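PDB 5V0T: alpha,alpha-trehalose-phosphate synthase (UDP-forming), which is a glycosyltransferase of family 20 with the GT-B fold, holding UDP and 6-O-phosphono-alpha-D-glucopyranose in its pockets. Local coordinates for residues 13-18 / 124-129. Residues are numbered along the deposited sequence; the frame is centred on the assembly and turned at random.
Sequences IIVSNR and QQLVPL. With G6P (6-O-phosphono-alpha-D-glucopyranose), chain J.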
loop_
_atom_site.group_PDB
_atom_site.type_symbol
_atom_site.label_atom_id
_atom_site.label_comp_id
_atom_site.label_asym_id
_atom_site.label_seq_id
_atom_site.Cartn_x
_atom_site.Cartn_y
_atom_site.Cartn_z
ATOM N N ILE A 13 -18.346 -4.518 -9.547
ATOM C CA ILE A 13 -17.370 -4.069 -10.531
ATOM C C ILE A 13 -16.260 -3.359 -9.775
ATOM O O ILE A 13 -16.475 -2.280 -9.220
ATOM C CB ILE A 13 -17.991 -3.123 -11.565
ATOM C CG1 ILE A 13 -19.320 -3.668 -12.112
ATOM C CG2 ILE A 13 -16.962 -2.810 -12.638
ATOM C CD1 ILE A 13 -19.208 -4.873 -13.021
ATOM N N ILE A 14 -15.069 -3.943 -9.763
ATOM C CA ILE A 14 -13.880 -3.281 -9.238
ATOM C C ILE A 14 -13.213 -2.497 -10.362
ATOM O O ILE A 14 -13.028 -3.015 -11.470
ATOM C CB ILE A 14 -12.899 -4.305 -8.644
ATOM C CG1 ILE A 14 -13.495 -4.965 -7.397
ATOM C CG2 ILE A 14 -11.564 -3.630 -8.342
ATOM C CD1 ILE A 14 -13.558 -4.058 -6.191
ATOM N N VAL A 15 -12.842 -1.248 -10.075
ATOM C CA VAL A 15 -12.111 -0.387 -11.002
ATOM C C VAL A 15 -10.836 0.091 -10.311
ATOM O O VAL A 15 -10.903 0.697 -9.237
ATOM C CB VAL A 15 -12.954 0.820 -11.444
ATOM C CG1 VAL A 15 -12.166 1.689 -12.438
ATOM C CG2 VAL A 15 -14.299 0.374 -12.031
ATOM N N SER A 16 -9.683 -0.154 -10.934
ATOM C CA SER A 16 -8.411 0.352 -10.421
ATOM C C SER A 16 -7.481 0.550 -11.600
ATOM O O SER A 16 -7.731 0.053 -12.696
ATOM C CB SER A 16 -7.772 -0.612 -9.410
ATOM O OG SER A 16 -7.500 -1.860 -10.053
ATOM N N ASN A 17 -6.394 1.277 -11.377
ATOM C CA ASN A 17 -5.397 1.368 -12.434
ATOM C C ASN A 17 -4.657 0.043 -12.571
ATOM O O ASN A 17 -4.708 -0.611 -13.620
ATOM C CB ASN A 17 -4.403 2.497 -12.152
ATOM C CG ASN A 17 -3.470 2.725 -13.325
ATOM O OD1 ASN A 17 -3.914 3.068 -14.421
ATOM N ND2 ASN A 17 -2.178 2.501 -13.113
ATOM N N ARG A 18 -3.961 -0.361 -11.513
ATOM C CA ARG A 18 -3.211 -1.610 -11.509
ATOM C C ARG A 18 -4.162 -2.781 -11.307
ATOM O O ARG A 18 -4.991 -2.768 -10.392
ATOM C CB ARG A 18 -2.151 -1.590 -10.402
ATOM C CG ARG A 18 -1.310 -2.886 -10.339
ATOM C CD ARG A 18 -0.470 -3.042 -11.599
ATOM N NE ARG A 18 0.677 -2.133 -11.618
ATOM C CZ ARG A 18 1.454 -1.936 -12.680
ATOM N NH1 ARG A 18 1.177 -2.555 -13.827
ATOM N NH2 ARG A 18 2.500 -1.117 -12.609
ATOM N N GLN A 124 -15.535 5.779 -20.299
ATOM C CA GLN A 124 -16.231 5.446 -21.544
ATOM C C GLN A 124 -16.032 3.982 -21.928
ATOM O O GLN A 124 -16.930 3.352 -22.500
ATOM C CB GLN A 124 -15.753 6.337 -22.694
ATOM C CG GLN A 124 -16.445 7.687 -22.813
ATOM C CD GLN A 124 -17.957 7.612 -22.643
ATOM O OE1 GLN A 124 -18.627 6.742 -23.204
ATOM N NE2 GLN A 124 -18.497 8.529 -21.859
ATOM N N GLN A 125 -14.850 3.437 -21.663
ATOM C CA GLN A 125 -14.620 2.030 -21.956
ATOM C C GLN A 125 -15.446 1.135 -21.039
ATOM O O GLN A 125 -15.890 0.059 -21.457
ATOM C CB GLN A 125 -13.128 1.706 -21.824
ATOM C CG GLN A 125 -12.228 2.502 -22.743
ATOM C CD GLN A 125 -12.620 2.377 -24.197
ATOM O OE1 GLN A 125 -12.765 3.378 -24.892
ATOM N NE2 GLN A 125 -12.793 1.147 -24.670
ATOM N N LEU A 126 -15.671 1.566 -19.796
ATOM C CA LEU A 126 -16.420 0.751 -18.848
ATOM C C LEU A 126 -17.919 0.753 -19.148
ATOM O O LEU A 126 -18.578 -0.288 -19.013
ATOM C CB LEU A 126 -16.144 1.233 -17.420
ATOM C CG LEU A 126 -16.912 0.529 -16.301
ATOM C CD1 LEU A 126 -16.526 -0.951 -16.258
ATOM C CD2 LEU A 126 -16.710 1.222 -14.929
ATOM N N VAL A 127 -18.470 1.902 -19.572
ATOM C CA VAL A 127 -19.928 2.034 -19.695
ATOM C C VAL A 127 -20.576 0.876 -20.454
ATOM O O VAL A 127 -21.560 0.318 -19.948
ATOM C CB VAL A 127 -20.290 3.407 -20.284
ATOM C CG1 VAL A 127 -21.761 3.424 -20.751
ATOM C CG2 VAL A 127 -20.035 4.507 -19.241
ATOM N N PRO A 128 -20.097 0.469 -21.637
ATOM C CA PRO A 128 -20.793 -0.607 -22.369
ATOM C C PRO A 128 -20.830 -1.930 -21.628
ATOM O O PRO A 128 -21.647 -2.782 -21.965
ATOM C CB PRO A 128 -19.991 -0.730 -23.672
ATOM C CG PRO A 128 -19.268 0.546 -23.806
ATOM C CD PRO A 128 -18.954 0.986 -22.408
ATOM N N LEU A 129 -19.980 -2.132 -20.629
ATOM C CA LEU A 129 -19.950 -3.397 -19.909
ATOM C C LEU A 129 -20.873 -3.413 -18.701
ATOM O O LEU A 129 -21.061 -4.475 -18.100
ATOM C CB LEU A 129 -18.521 -3.697 -19.457
ATOM C CG LEU A 129 -17.494 -3.720 -20.581
ATOM C CD1 LEU A 129 -16.093 -3.656 -20.003
ATOM C CD2 LEU A 129 -17.690 -4.990 -21.410
HETATM C C1 G6P J . 0.480 1.215 -4.014
HETATM C C2 G6P J . -0.701 1.955 -4.619
HETATM C C3 G6P J . -1.373 1.098 -5.695
HETATM C C4 G6P J . -0.324 0.682 -6.730
HETATM C C5 G6P J . 0.837 -0.024 -6.027
HETATM C C6 G6P J . 1.876 -0.493 -7.047
HETATM O O1 G6P J . -0.034 0.040 -3.399
HETATM O O2 G6P J . -1.630 2.306 -3.578
HETATM O O3 G6P J . -2.386 1.900 -6.326
HETATM O O4 G6P J . -0.912 -0.228 -7.683
HETATM O O5 G6P J . 1.414 0.848 -5.042
HETATM O O6 G6P J . 2.319 0.620 -7.843
HETATM P P G6P J . 2.166 0.560 -9.446
HETATM O O1P G6P J . 3.195 -0.430 -9.930
HETATM O O2P G6P J . 2.391 1.980 -9.886
HETATM O O3P G6P J . 0.754 0.074 -9.684
#
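Val15 of the strand and Leu126 of the helix bring their backbones closest, with CA atoms 9.0 Å apart, and no hydrogen bond joins segments 13-18 and 124-129. Strand residues alternate in direction, and Ile13 and Val15, two apart, both face the helix and share one partner, the forked end of Leu126. With CG anti to the backbone N (chi1 177°), Leu126 divides its methyls between them. Leu126 CD2 meets Val15 CG2 tip to tip at 3.9 Å, whereas Leu126 CD1 lies 4.1 Å from Ile13 CG2, the two side chains running past each other in opposite directions. All three residues are buried, yet the segments bury just 105 Å² together. Residues 127-129 follow in 3-10 form, and Leu129 N donates to Leu126 O (2.8 Å).

The other end of the strand leads to the ligand. The chain turns a corner at Asn17, and Ser16 OG donates to Arg18 O at 2.7 Å, from above the carbonyl plane, bridging that corner. Bends at chi2 and chi3 bring the Arg18 guanidinium edge-on to the phosphate of G6P: hydrogen bonds run from Arg18 NE to G6P O3P and from Arg18 NH2 to G6P O1P, both 2.9 Å, so two bonds fix the turn of the guanidinium against the phosphate. G6P is also hydrogen-bonded to Tyr86, Asp140 and Arg315.

Strand 12-16 runs parallel between strands 45-48 and 135-139, and helix 109-126 packs an apolar side on it, as in the Rossmann-like domains of GT-B proteins. Phe48 touches both Val15 and Leu126, Ile14 packs against helix 31-43, and helix 109-126 leads on toward strand 135-139.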